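Long-range contacts in interpain A (Prevotella intermedia, PDB 3BB7), which probably cleaves peptide bonds as a cysteine peptidase of the C10 family, here as a proform fragment of a longer protein with its predicted nucleophile replaced: residues A[55-60]-A[306-311]; A[118-123]-A[266-271]; A[206-211]-A[250-255]; A[224-229]-A[310-315]; A[278-283]-A[294-299]. The protein carries 1 engineered substitution. One frame throughout, in Å; residues are numbered along the deposited sequence.

From the N terminus, helix 49-68, probably of the propeptide, opens contact 1, which closes at 306-311, just ahead of the strand 312-315, and so spans contacts 2, 3 and 5. The helix 116-128 then begins contact 2, which closes on strand 267-274; within that loop, contact 3 ties helix 208-218 to strand 251-255. Contact 4 starts between the two segments of contact 3 and ends at 310-315, crossing both contact 2 and contact 3 and sharing E310 and Q311 with contact 1. Contact 5 follows contact 2 in series and lies within the spans of contacts 1 and 4. Contacts 2 to 5 all reach one antiparallel sheet, whereas contact 1 ties helix 49-68 to the loop leading into strand 312-315.

Contact 1. Residues A[55-60]-A[306-311]; sequences LKAIDE and SFTAEQ
E60 OE1 accepts F307 N at 2.8 Å, while the other oxygen of the same carboxylate, OE2, accepts T308 N at 3.0 Å. Each oxygen uses the lone pair on the side of its twin, so two consecutive backbone N-H groups are gripped as if by a fork. They lie at the start of the type I turn from F307 to E310, and the two hydrogen bonds pin the turn to the helix. E60 reaches that far because its chain is extended, with CG anti to the backbone N (chi1 -176°). One helical turn earlier, K56 lays its aliphatic part on the F307 ring: CB stands 3.8 Å from the ring centroid, almost on the normal, a CH-pi contact, and K56 CD is 3.6 Å from CE1 of F307. A57 CB adds an apolar touch, 4.1 Å from T308 CG2. Just past the turn, Q311 NE2 reaches back to T308 O at 2.7 Å, while the hydroxyls of S306 and T308 bond to N303 O and N300 O. F307 O is also bound by W53 NE1 of the same helix, and W53 stacks on H267, the predicted proton acceptor. Helix 49-68 is thus clamped to the loop between strands 292-294 and 312-315, next to the predicted active site.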
# COMPACT_ATOMS: atom_id res chain seq x y z
N LEU A 55 2.33 12.58 -0.86
CA LEU A 55 2.78 13.96 -0.79
C LEU A 55 2.04 14.85 -1.79
O LEU A 55 1.68 16.00 -1.47
CB LEU A 55 4.29 14.06 -1.03
CG LEU A 55 5.19 13.48 0.08
CD1 LEU A 55 6.66 13.50 -0.40
CD2 LEU A 55 5.06 14.23 1.40
N LYS A 56 1.85 14.35 -3.00
CA LYS A 56 1.11 15.13 -4.03
C LYS A 56 -0.36 15.37 -3.62
O LYS A 56 -0.89 16.48 -3.77
CB LYS A 56 1.20 14.42 -5.39
CG LYS A 56 2.61 14.46 -6.00
CD LYS A 56 2.62 13.98 -7.44
CE LYS A 56 3.85 14.51 -8.18
NZ LYS A 56 3.75 14.37 -9.68
N ALA A 57 -0.99 14.33 -3.07
CA ALA A 57 -2.36 14.41 -2.57
C ALA A 57 -2.47 15.40 -1.38
O ALA A 57 -3.41 16.21 -1.33
CB ALA A 57 -2.83 13.02 -2.15
N ILE A 58 -1.50 15.37 -0.48
CA ILE A 58 -1.45 16.34 0.63
C ILE A 58 -1.35 17.77 0.10
O ILE A 58 -2.13 18.65 0.50
CB ILE A 58 -0.26 15.99 1.56
CG1 ILE A 58 -0.56 14.73 2.39
CG2 ILE A 58 0.15 17.17 2.46
CD1 ILE A 58 -1.59 14.89 3.53
N ASP A 59 -0.40 17.99 -0.80
CA ASP A 59 -0.24 19.32 -1.41
C ASP A 59 -1.56 19.78 -2.05
O ASP A 59 -1.97 20.92 -1.84
CB ASP A 59 0.91 19.30 -2.42
CG ASP A 59 1.07 20.61 -3.13
OD1 ASP A 59 0.51 20.73 -4.25
OD2 ASP A 59 1.71 21.53 -2.56
N GLU A 60 -2.24 18.89 -2.79
CA GLU A 60 -3.50 19.20 -3.46
C GLU A 60 -4.58 19.58 -2.44
O GLU A 60 -5.28 20.59 -2.61
CB GLU A 60 -3.94 17.97 -4.26
CG GLU A 60 -5.18 18.15 -5.09
CD GLU A 60 -5.52 16.86 -5.81
OE1 GLU A 60 -5.22 16.74 -7.03
OE2 GLU A 60 -6.07 15.96 -5.14
N SER A 306 -8.23 14.44 -9.96
CA SER A 306 -7.38 14.86 -8.84
C SER A 306 -6.53 13.69 -8.34
O SER A 306 -6.85 12.54 -8.58
CB SER A 306 -8.25 15.33 -7.68
OG SER A 306 -9.09 14.28 -7.21
N PHE A 307 -5.46 13.99 -7.63
CA PHE A 307 -4.71 12.93 -6.95
C PHE A 307 -5.56 12.22 -5.91
O PHE A 307 -5.40 11.03 -5.70
CB PHE A 307 -3.47 13.51 -6.27
CG PHE A 307 -2.43 13.99 -7.23
CD1 PHE A 307 -1.61 13.08 -7.89
CD2 PHE A 307 -2.27 15.35 -7.49
CE1 PHE A 307 -0.65 13.52 -8.79
CE2 PHE A 307 -1.31 15.80 -8.38
CZ PHE A 307 -0.50 14.88 -9.03
N THR A 308 -6.44 12.95 -5.22
CA THR A 308 -7.22 12.35 -4.10
C THR A 308 -8.33 11.42 -4.56
O THR A 308 -8.86 10.62 -3.78
CB THR A 308 -7.83 13.39 -3.15
OG1 THR A 308 -8.65 14.30 -3.91
CG2 THR A 308 -6.77 14.15 -2.43
N ALA A 309 -8.70 11.54 -5.83
CA ALA A 309 -9.71 10.65 -6.37
C ALA A 309 -9.16 9.23 -6.46
O ALA A 309 -9.92 8.26 -6.50
CB ALA A 309 -10.14 11.15 -7.73
N GLU A 310 -7.84 9.10 -6.46
CA GLU A 310 -7.16 7.80 -6.64
C GLU A 310 -7.04 7.05 -5.31
O GLU A 310 -5.92 6.76 -4.84
CB GLU A 310 -5.80 8.03 -7.31
CG GLU A 310 -5.93 8.84 -8.62
CD GLU A 310 -4.61 9.34 -9.15
OE1 GLU A 310 -3.57 9.20 -8.45
OE2 GLU A 310 -4.61 9.91 -10.28
N GLN A 311 -8.19 6.72 -4.73
CA GLN A 311 -8.22 6.02 -3.44
C GLN A 311 -9.27 4.94 -3.45
O GLN A 311 -10.47 5.22 -3.42
CB GLN A 311 -8.51 6.98 -2.29
CG GLN A 311 -7.41 7.99 -2.02
CD GLN A 311 -7.79 8.89 -0.87
OE1 GLN A 311 -7.71 8.50 0.31
NE2 GLN A 311 -8.18 10.12 -1.19

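Contact 2. Residues A[118-123]-A[266-271]; sequences ATATAQ and GHAFVI
V270 lays one of its methyls against A120, where the helix 116-128 packs on strand 267-274, the pairing at the heart of the papain-like fold of clan CA peptidases. In that fold the helix begins at the nucleophile and the strand brings in the histidine; here the helix starts with A116, the engineered replacement of the predicted nucleophile, and the strand with H267, the predicted proton acceptor. Helix and strand segments run nearly parallel, 18° apart, their axes approaching to 7.0 Å. From CB of V270 the side chain divides. CG1, anti to the backbone N (chi1 -178°), leaves the helix and heads for P250, while CG2 turns beside the backbone N and dips to the helix. There CG2 lies 3.5 Å from A120 O, 3.7 Å from CA and 3.8 Å from CB of A120, so one methyl covers the flank of a single alanine, and Q123 CB closes in from one helical turn further on. The small A120 lets the strand come this near: its CB also sits over the strand backbone. No hydrogen bond crosses between the segments. Q123 spends its amide elsewhere, OE1 accepting from T92 OG1 and W94 N and NE2 donating to N283 OD1 in the next strand of the sheet. F269 turns its side chain from the helix and meets W284 edge to face. At the end nearer the predicted site, A268 stands about 4 Å from A116 between nearest side-chain atoms; the A120 methyl lies 4.5 Å from A268 CB and 3.8 Å from F269 O.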
# COMPACT_ATOMS: atom_id res chain seq x y z
N ALA A 118 0.66 -5.87 -6.18
CA ALA A 118 1.11 -7.21 -5.80
C ALA A 118 1.85 -7.19 -4.48
O ALA A 118 1.63 -8.06 -3.64
CB ALA A 118 1.95 -7.81 -6.88
N THR A 119 2.70 -6.20 -4.25
CA THR A 119 3.46 -6.14 -3.00
C THR A 119 2.53 -5.92 -1.80
O THR A 119 2.70 -6.56 -0.73
CB THR A 119 4.53 -5.05 -3.13
OG1 THR A 119 5.48 -5.47 -4.12
CG2 THR A 119 5.24 -4.80 -1.81
N ALA A 120 1.55 -5.02 -1.95
CA ALA A 120 0.60 -4.79 -0.86
C ALA A 120 -0.24 -6.07 -0.60
O ALA A 120 -0.36 -6.50 0.54
CB ALA A 120 -0.32 -3.62 -1.22
N THR A 121 -0.76 -6.70 -1.66
CA THR A 121 -1.56 -7.91 -1.49
C THR A 121 -0.73 -9.03 -0.86
O THR A 121 -1.18 -9.70 0.06
CB THR A 121 -2.10 -8.34 -2.87
OG1 THR A 121 -2.91 -7.27 -3.40
CG2 THR A 121 -2.97 -9.58 -2.75
N ALA A 122 0.51 -9.22 -1.32
CA ALA A 122 1.35 -10.29 -0.75
C ALA A 122 1.57 -10.06 0.75
O ALA A 122 1.53 -11.02 1.54
CB ALA A 122 2.67 -10.37 -1.52
N GLN A 123 1.78 -8.81 1.16
CA GLN A 123 2.03 -8.56 2.58
C GLN A 123 0.77 -8.84 3.41
O GLN A 123 0.86 -9.36 4.53
CB GLN A 123 2.55 -7.16 2.84
CG GLN A 123 3.95 -6.94 2.27
CD GLN A 123 4.58 -5.64 2.73
OE1 GLN A 123 5.45 -5.63 3.62
NE2 GLN A 123 4.15 -4.53 2.14
N GLY A 266 0.66 3.60 -10.97
CA GLY A 266 -0.17 3.66 -9.76
C GLY A 266 0.56 3.65 -8.44
O GLY A 266 1.78 3.82 -8.36
N HIS A 267 -0.23 3.50 -7.39
CA HIS A 267 0.28 3.49 -6.05
C HIS A 267 -0.56 2.50 -5.28
O HIS A 267 -1.77 2.35 -5.52
CB HIS A 267 0.17 4.89 -5.40
CG HIS A 267 -1.07 5.63 -5.78
ND1 HIS A 267 -2.17 5.76 -4.96
CD2 HIS A 267 -1.37 6.31 -6.92
CE1 HIS A 267 -3.11 6.44 -5.59
NE2 HIS A 267 -2.64 6.80 -6.78
N ALA A 268 0.04 1.82 -4.33
CA ALA A 268 -0.72 0.95 -3.44
C ALA A 268 0.13 0.65 -2.24
O ALA A 268 1.36 0.69 -2.29
CB ALA A 268 -1.17 -0.36 -4.16
N PHE A 269 -0.54 0.37 -1.13
CA PHE A 269 0.13 0.20 0.13
C PHE A 269 -0.84 -0.52 1.04
O PHE A 269 -1.99 -0.80 0.65
CB PHE A 269 0.59 1.56 0.70
CG PHE A 269 -0.48 2.64 0.76
CD1 PHE A 269 -1.32 2.78 1.88
CD2 PHE A 269 -0.61 3.54 -0.29
CE1 PHE A 269 -2.27 3.81 1.93
CE2 PHE A 269 -1.57 4.58 -0.22
CZ PHE A 269 -2.39 4.68 0.87
N VAL A 270 -0.37 -0.81 2.25
CA VAL A 270 -1.21 -1.47 3.24
C VAL A 270 -1.47 -0.52 4.41
O VAL A 270 -0.52 0.11 4.93
CB VAL A 270 -0.60 -2.80 3.77
CG1 VAL A 270 -1.54 -3.48 4.77
CG2 VAL A 270 -0.27 -3.70 2.59
N ILE A 271 -2.74 -0.41 4.82
CA ILE A 271 -3.05 0.24 6.12
C ILE A 271 -3.13 -0.87 7.13
O ILE A 271 -3.98 -1.78 7.03
CB ILE A 271 -4.38 1.03 6.10
CG1 ILE A 271 -4.26 2.22 5.11
CG2 ILE A 271 -4.78 1.47 7.56
CD1 ILE A 271 -5.60 2.89 4.88

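Contact 3. Residues A[206-211]-A[250-255]; sequences AYMTDC and PLIYGG
M208 and I252 carry the apolar part of this contact between the first turn of helix 208-218 and strand 251-255. M208 reaches the strand with its terminal methyl, CE, which lies 3.9 Å from I252 CG2, and SD follows at 4.0 Å from the same CG2. The side chain is bent at its second torsion (chi2 -65°) and then runs straight on through the sulfur (chi3 179°), which carries CE over the strand. I252 answers with its two arms: CG2 meets the methionine, and CD1, at the end of the other branch, comes within 4.5 Å of C211 SG, a looser touch one helical turn on.

A second kind of contact is methyl against backbone. M208 CE also lies 3.9 Å from the carbonyl carbon of Y253 and 3.8 Å from G254 N. Because G254 carries no side chain, its backbone is bare where the methyl settles.

Polar bonds between the segments are absent, and the backbones find their partners elsewhere. In the helix, C211 N donates to Y207 O at 3.0 Å, Y207 standing at the N-cap position. In the strand, backbone bonds join I252 to V314, Y253 to F269 and G254 to D312, so that a neighbouring strand is held on each side.

The methionine side chain also touches A268 in one neighbouring strand and D312 and V314 in the other, so it spreads over three adjacent strands. The packing of helix 208-218, beside helix 116-128, on this sheet, with H267, the predicted proton acceptor, in the next strand, is consistent with the papain-like peptidase fold.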
# COMPACT_ATOMS: atom_id res chain seq x y z
N ALA A 206 -1.82 -2.28 -11.86
CA ALA A 206 -3.03 -3.08 -11.78
C ALA A 206 -4.17 -2.26 -11.20
O ALA A 206 -3.94 -1.32 -10.41
CB ALA A 206 -2.81 -4.32 -10.91
N TYR A 207 -5.40 -2.65 -11.57
CA TYR A 207 -6.61 -2.01 -11.04
C TYR A 207 -7.12 -2.76 -9.83
O TYR A 207 -7.12 -4.00 -9.81
CB TYR A 207 -7.71 -1.99 -12.11
CG TYR A 207 -7.30 -1.20 -13.33
CD1 TYR A 207 -6.96 -1.85 -14.52
CD2 TYR A 207 -7.23 0.19 -13.29
CE1 TYR A 207 -6.57 -1.09 -15.66
CE2 TYR A 207 -6.83 0.95 -14.40
CZ TYR A 207 -6.51 0.29 -15.58
OH TYR A 207 -6.12 1.03 -16.69
N MET A 208 -7.60 -2.03 -8.84
CA MET A 208 -8.09 -2.67 -7.62
C MET A 208 -9.29 -3.55 -7.85
O MET A 208 -9.46 -4.54 -7.15
CB MET A 208 -8.38 -1.63 -6.52
CG MET A 208 -7.14 -1.03 -5.98
SD MET A 208 -6.13 -2.26 -5.11
CE MET A 208 -4.78 -1.19 -4.64
N THR A 209 -10.10 -3.24 -8.86
CA THR A 209 -11.22 -4.10 -9.17
C THR A 209 -10.75 -5.51 -9.57
O THR A 209 -11.39 -6.53 -9.22
CB THR A 209 -12.11 -3.48 -10.26
OG1 THR A 209 -13.28 -4.29 -10.44
CG2 THR A 209 -11.38 -3.36 -11.61
N ASP A 210 -9.62 -5.56 -10.27
CA ASP A 210 -9.04 -6.83 -10.72
C ASP A 210 -8.35 -7.54 -9.55
O ASP A 210 -8.44 -8.76 -9.42
CB ASP A 210 -8.09 -6.59 -11.87
CG ASP A 210 -8.78 -6.12 -13.13
OD1 ASP A 210 -9.91 -6.56 -13.43
OD2 ASP A 210 -8.13 -5.31 -13.84
N CYS A 211 -7.72 -6.76 -8.67
CA CYS A 211 -7.14 -7.33 -7.46
C CYS A 211 -8.23 -8.08 -6.64
O CYS A 211 -8.06 -9.27 -6.31
CB CYS A 211 -6.47 -6.22 -6.65
SG CYS A 211 -5.73 -6.77 -5.10
N PRO A 250 -5.79 -5.89 8.10
CA PRO A 250 -5.06 -4.87 7.34
C PRO A 250 -5.70 -4.72 5.98
O PRO A 250 -6.28 -5.71 5.45
CB PRO A 250 -3.66 -5.46 7.21
CG PRO A 250 -3.57 -6.61 8.20
CD PRO A 250 -4.99 -7.08 8.42
N LEU A 251 -5.62 -3.52 5.42
CA LEU A 251 -6.31 -3.15 4.18
C LEU A 251 -5.38 -2.87 3.01
O LEU A 251 -4.47 -2.07 3.15
CB LEU A 251 -7.19 -1.92 4.39
CG LEU A 251 -8.29 -2.08 5.46
CD1 LEU A 251 -8.94 -0.76 5.76
CD2 LEU A 251 -9.33 -3.05 4.98
N ILE A 252 -5.62 -3.50 1.87
CA ILE A 252 -4.92 -3.15 0.64
C ILE A 252 -5.55 -1.84 0.15
O ILE A 252 -6.78 -1.73 0.05
CB ILE A 252 -5.17 -4.26 -0.40
CG1 ILE A 252 -4.61 -5.61 0.12
CG2 ILE A 252 -4.59 -3.88 -1.78
CD1 ILE A 252 -5.11 -6.83 -0.66
N TYR A 253 -4.73 -0.82 -0.13
CA TYR A 253 -5.25 0.52 -0.41
C TYR A 253 -4.43 1.13 -1.56
O TYR A 253 -3.22 0.95 -1.62
CB TYR A 253 -5.06 1.36 0.85
CG TYR A 253 -5.87 2.64 0.98
CD1 TYR A 253 -6.99 2.69 1.81
CD2 TYR A 253 -5.51 3.80 0.28
CE1 TYR A 253 -7.71 3.86 1.98
CE2 TYR A 253 -6.24 5.00 0.43
CZ TYR A 253 -7.34 5.02 1.28
OH TYR A 253 -8.05 6.20 1.46
N GLY A 254 -5.07 1.86 -2.47
CA GLY A 254 -4.29 2.49 -3.52
C GLY A 254 -5.15 2.93 -4.67
O GLY A 254 -6.38 3.02 -4.55
N GLY A 255 -4.53 3.18 -5.81
CA GLY A 255 -5.28 3.65 -6.97
C GLY A 255 -4.36 3.97 -8.13
O GLY A 255 -3.15 3.86 -8.02

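Contact 4. Residues A[224-229]-A[310-315]; sequences AEYITR and EQDMVR
E225 and R315, paired antiparallel at one end of the two strands, exchange backbone bonds, E225 N to R315 O at 2.8 Å and R315 N to E225 O at 2.9 Å. I227 and M313 repeat the pattern, and R229 N to Q311 O continues the ladder past the strand ends. On the I227 face, the side chains of E225 and R315 run side by side to a salt bridge, OE1 to NE at 2.8 Å; the bond is weak in angle (126°), and I227 CD1 covers a face of the guanidinium group. I227 CG1 and M313 CG are pressed to 3.4 Å. On the Y226 face, D312 OD2 is doubly held: T228 OG1 donates at 2.7 Å and a water donates at 2.9 Å. That water lies 2.6 Å from Y226 OH, while the Y226 ring turns its edge to D312 CB. R229 NH1 gives a bond to Q311 OE1 at 3.0 Å, and to I296 O; R229 NH2 serves D297 O and a salt bridge to D234. Q311 OE1 also accepts from Y253 OH. The outermost strand 225-228 is thus held by paired backbone bonds and, on both faces, by polar side-chain links, the E225-R315 one being the weaker in geometry.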
# COMPACT_ATOMS: atom_id res chain seq x y z
N ALA A 224 -13.72 -10.88 -0.43
CA ALA A 224 -12.91 -9.77 -0.96
C ALA A 224 -13.75 -8.88 -1.87
O ALA A 224 -14.55 -9.37 -2.69
CB ALA A 224 -11.68 -10.29 -1.70
N GLU A 225 -13.56 -7.56 -1.71
CA GLU A 225 -14.29 -6.62 -2.57
C GLU A 225 -13.56 -5.29 -2.63
O GLU A 225 -12.93 -4.87 -1.67
CB GLU A 225 -15.75 -6.47 -2.07
CG GLU A 225 -15.80 -5.91 -0.67
CD GLU A 225 -17.14 -5.31 -0.32
OE1 GLU A 225 -17.41 -5.15 0.89
OE2 GLU A 225 -17.94 -5.02 -1.24
N TYR A 226 -13.66 -4.63 -3.78
CA TYR A 226 -13.05 -3.33 -3.98
C TYR A 226 -14.12 -2.26 -3.76
O TYR A 226 -15.27 -2.42 -4.20
CB TYR A 226 -12.50 -3.29 -5.43
CG TYR A 226 -12.70 -2.02 -6.24
CD1 TYR A 226 -13.65 -1.96 -7.26
CD2 TYR A 226 -11.93 -0.90 -5.98
CE1 TYR A 226 -13.82 -0.80 -7.99
CE2 TYR A 226 -12.07 0.27 -6.73
CZ TYR A 226 -13.03 0.32 -7.71
OH TYR A 226 -13.16 1.48 -8.43
N ILE A 227 -13.75 -1.19 -3.06
CA ILE A 227 -14.62 -0.00 -2.94
C ILE A 227 -13.81 1.25 -3.23
O ILE A 227 -12.58 1.24 -3.09
CB ILE A 227 -15.30 0.06 -1.55
CG1 ILE A 227 -14.28 0.20 -0.40
CG2 ILE A 227 -16.25 -1.17 -1.37
CD1 ILE A 227 -14.95 0.46 0.94
N THR A 228 -14.49 2.31 -3.65
CA THR A 228 -13.77 3.53 -4.00
C THR A 228 -14.22 4.72 -3.16
O THR A 228 -15.40 4.87 -2.84
CB THR A 228 -13.82 3.79 -5.49
OG1 THR A 228 -12.78 4.74 -5.86
CG2 THR A 228 -15.15 4.32 -5.90
N ARG A 229 -13.25 5.55 -2.75
CA ARG A 229 -13.53 6.59 -1.77
C ARG A 229 -14.54 7.62 -2.24
O ARG A 229 -15.28 8.15 -1.42
CB ARG A 229 -12.24 7.29 -1.31
CG ARG A 229 -12.50 8.15 -0.09
CD ARG A 229 -11.21 8.70 0.46
NE ARG A 229 -11.51 9.69 1.48
CZ ARG A 229 -10.66 10.09 2.43
NH1 ARG A 229 -9.43 9.58 2.52
NH2 ARG A 229 -11.07 11.00 3.31
N GLU A 310 -7.84 9.10 -6.46
CA GLU A 310 -7.16 7.80 -6.64
C GLU A 310 -7.04 7.05 -5.31
O GLU A 310 -5.92 6.76 -4.84
CB GLU A 310 -5.80 8.03 -7.31
CG GLU A 310 -5.93 8.84 -8.62
CD GLU A 310 -4.61 9.34 -9.15
OE1 GLU A 310 -3.57 9.20 -8.45
OE2 GLU A 310 -4.61 9.91 -10.28
N GLN A 311 -8.19 6.72 -4.73
CA GLN A 311 -8.22 6.02 -3.44
C GLN A 311 -9.27 4.94 -3.45
O GLN A 311 -10.47 5.22 -3.42
CB GLN A 311 -8.51 6.98 -2.29
CG GLN A 311 -7.41 7.99 -2.02
CD GLN A 311 -7.79 8.89 -0.87
OE1 GLN A 311 -7.71 8.50 0.31
NE2 GLN A 311 -8.18 10.12 -1.19
N ASP A 312 -8.79 3.71 -3.56
CA ASP A 312 -9.60 2.52 -3.57
C ASP A 312 -9.11 1.65 -2.43
O ASP A 312 -7.95 1.78 -1.99
CB ASP A 312 -9.39 1.73 -4.87
CG ASP A 312 -9.57 2.57 -6.12
OD1 ASP A 312 -8.77 2.40 -7.07
OD2 ASP A 312 -10.50 3.41 -6.15
N MET A 313 -9.95 0.76 -1.93
CA MET A 313 -9.48 -0.23 -0.98
C MET A 313 -10.02 -1.58 -1.36
O MET A 313 -11.11 -1.69 -1.95
CB MET A 313 -9.81 0.14 0.48
CG MET A 313 -11.18 -0.20 0.98
SD MET A 313 -11.45 -0.19 2.79
CE MET A 313 -11.24 1.56 3.13
N VAL A 314 -9.30 -2.62 -0.97
CA VAL A 314 -9.84 -3.97 -1.05
C VAL A 314 -10.03 -4.39 0.38
O VAL A 314 -9.04 -4.44 1.15
CB VAL A 314 -8.93 -4.94 -1.81
CG1 VAL A 314 -9.55 -6.33 -1.76
CG2 VAL A 314 -8.74 -4.49 -3.24
N ARG A 315 -11.28 -4.65 0.76
CA ARG A 315 -11.60 -5.16 2.08
C ARG A 315 -12.13 -6.59 1.93
O ARG A 315 -12.34 -7.07 0.80
CB ARG A 315 -12.57 -4.21 2.80
CG ARG A 315 -13.96 -4.17 2.22
CD ARG A 315 -14.84 -3.18 2.99
NE ARG A 315 -16.09 -3.03 2.26
CZ ARG A 315 -17.14 -2.35 2.71
NH1 ARG A 315 -17.09 -1.77 3.91
NH2 ARG A 315 -18.23 -2.24 1.95
O HOH W 1 -11.15 3.12 -8.93

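Contact 5. Residues A[278-283]-A[294-299]; sequences GLVSVN and YKIDLL
V280 and Y294 exchange two backbone hydrogen bonds, V280 N to Y294 O at 2.9 Å and Y294 N to V280 O at 2.9 Å, both fairly straight (166° and 159°). They make this an antiparallel hydrogen-bonded pair in the beta hairpin built from strands 280-283 and 292-294. Past the pair, where the chains diverge, a water takes over: it donates to G278 O at 2.7 Å and accepts from I296 N at 3.0 Å, bridging two backbone groups too far apart to meet directly. I296 opens a type I turn closed by L299 N bonding to I296 O, and within it D297 OD2 accepts from I75 N.

Around this single pair the packing is aliphatic. L279 crosses K295 so that its CG lies 3.8 Å from K295 CG, and its CD1 rides along the lysine chain. On the V280 face, V282 puts CG2 4.0 Å from CD2 of the Y294 ring, whose hydroxyl is bonded to V290 O in the hairpin loop; F51 of helix 49-68 also touches Y294. V280 and I296 meet at about a right angle, and V241 and M238 of helix 234-246 cover the same side. At chi1 -66°, V280 CG2 sits between its own backbone N and carbonyl carbon, which sets it 3.3 Å from Y294 O and 3.9 Å from I296 CG2.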
# COMPACT_ATOMS: atom_id res chain seq x y z
N GLY A 278 -6.21 9.34 14.83
CA GLY A 278 -6.79 8.98 13.54
C GLY A 278 -5.79 8.85 12.40
O GLY A 278 -6.20 8.53 11.27
N LEU A 279 -4.50 9.10 12.65
CA LEU A 279 -3.48 8.74 11.61
C LEU A 279 -3.45 7.23 11.40
O LEU A 279 -3.68 6.44 12.33
CB LEU A 279 -2.08 9.22 12.01
CG LEU A 279 -1.83 10.72 11.81
CD1 LEU A 279 -2.63 11.54 12.79
CD2 LEU A 279 -0.33 10.96 11.95
N VAL A 280 -3.18 6.80 10.16
CA VAL A 280 -3.14 5.37 9.87
C VAL A 280 -1.70 4.88 9.74
O VAL A 280 -0.83 5.61 9.22
CB VAL A 280 -3.98 5.02 8.63
CG1 VAL A 280 -5.45 5.28 8.91
CG2 VAL A 280 -3.51 5.83 7.39
N SER A 281 -1.43 3.66 10.21
CA SER A 281 -0.16 3.03 9.99
C SER A 281 -0.10 2.54 8.56
O SER A 281 -1.00 1.82 8.11
CB SER A 281 -0.00 1.86 10.96
OG SER A 281 1.24 1.19 10.76
N VAL A 282 0.95 2.93 7.86
CA VAL A 282 1.11 2.64 6.43
C VAL A 282 2.40 1.86 6.17
O VAL A 282 3.49 2.24 6.66
CB VAL A 282 1.15 3.92 5.60
CG1 VAL A 282 1.34 3.62 4.11
CG2 VAL A 282 -0.12 4.77 5.80
N ASN A 283 2.24 0.78 5.41
CA ASN A 283 3.36 0.04 4.86
C ASN A 283 3.36 0.28 3.36
O ASN A 283 2.50 -0.22 2.67
CB ASN A 283 3.23 -1.44 5.20
CG ASN A 283 4.45 -2.25 4.80
OD1 ASN A 283 4.94 -2.12 3.68
ND2 ASN A 283 4.98 -3.05 5.74
N TYR A 294 0.38 8.18 8.98
CA TYR A 294 0.08 9.26 8.05
C TYR A 294 -1.39 9.62 8.04
O TYR A 294 -2.25 8.77 8.24
CB TYR A 294 0.49 8.81 6.63
CG TYR A 294 2.01 8.68 6.52
CD1 TYR A 294 2.79 9.79 6.19
CD2 TYR A 294 2.66 7.46 6.76
CE1 TYR A 294 4.17 9.72 6.14
CE2 TYR A 294 4.08 7.37 6.68
CZ TYR A 294 4.81 8.52 6.35
OH TYR A 294 6.19 8.51 6.30
N LYS A 295 -1.70 10.88 7.79
CA LYS A 295 -3.10 11.28 7.65
C LYS A 295 -3.69 10.87 6.32
O LYS A 295 -3.12 11.12 5.24
CB LYS A 295 -3.21 12.80 7.82
CG LYS A 295 -3.05 13.23 9.29
CD LYS A 295 -3.45 14.66 9.50
CE LYS A 295 -3.66 14.94 10.98
NZ LYS A 295 -5.04 14.65 11.45
N ILE A 296 -4.86 10.26 6.38
CA ILE A 296 -5.69 10.07 5.19
C ILE A 296 -7.10 10.68 5.35
O ILE A 296 -7.80 10.88 4.35
CB ILE A 296 -5.82 8.61 4.70
CG1 ILE A 296 -6.57 7.77 5.74
CG2 ILE A 296 -4.42 8.04 4.32
CD1 ILE A 296 -7.08 6.42 5.20
N ASP A 297 -7.51 10.98 6.58
CA ASP A 297 -8.86 11.53 6.75
C ASP A 297 -9.09 12.78 5.91
O ASP A 297 -10.14 12.94 5.28
CB ASP A 297 -9.19 11.80 8.23
CG ASP A 297 -8.13 12.62 8.97
OD1 ASP A 297 -7.09 13.03 8.39
OD2 ASP A 297 -8.35 12.87 10.18
N LEU A 298 -8.08 13.63 5.84
CA LEU A 298 -8.19 14.90 5.11
C LEU A 298 -8.06 14.75 3.59
O LEU A 298 -8.14 15.76 2.87
CB LEU A 298 -7.17 15.90 5.65
CG LEU A 298 -5.76 15.43 6.01
CD1 LEU A 298 -5.05 14.70 4.91
CD2 LEU A 298 -4.92 16.64 6.48
N LEU A 299 -7.87 13.53 3.09
CA LEU A 299 -7.74 13.35 1.62
C LEU A 299 -9.11 13.16 0.94
O LEU A 299 -9.37 12.12 0.33
CB LEU A 299 -6.77 12.19 1.26
CG LEU A 299 -5.35 12.36 1.83
CD1 LEU A 299 -4.52 11.17 1.45
CD2 LEU A 299 -4.71 13.63 1.34
O HOH W 2 -6.01 10.24 9.14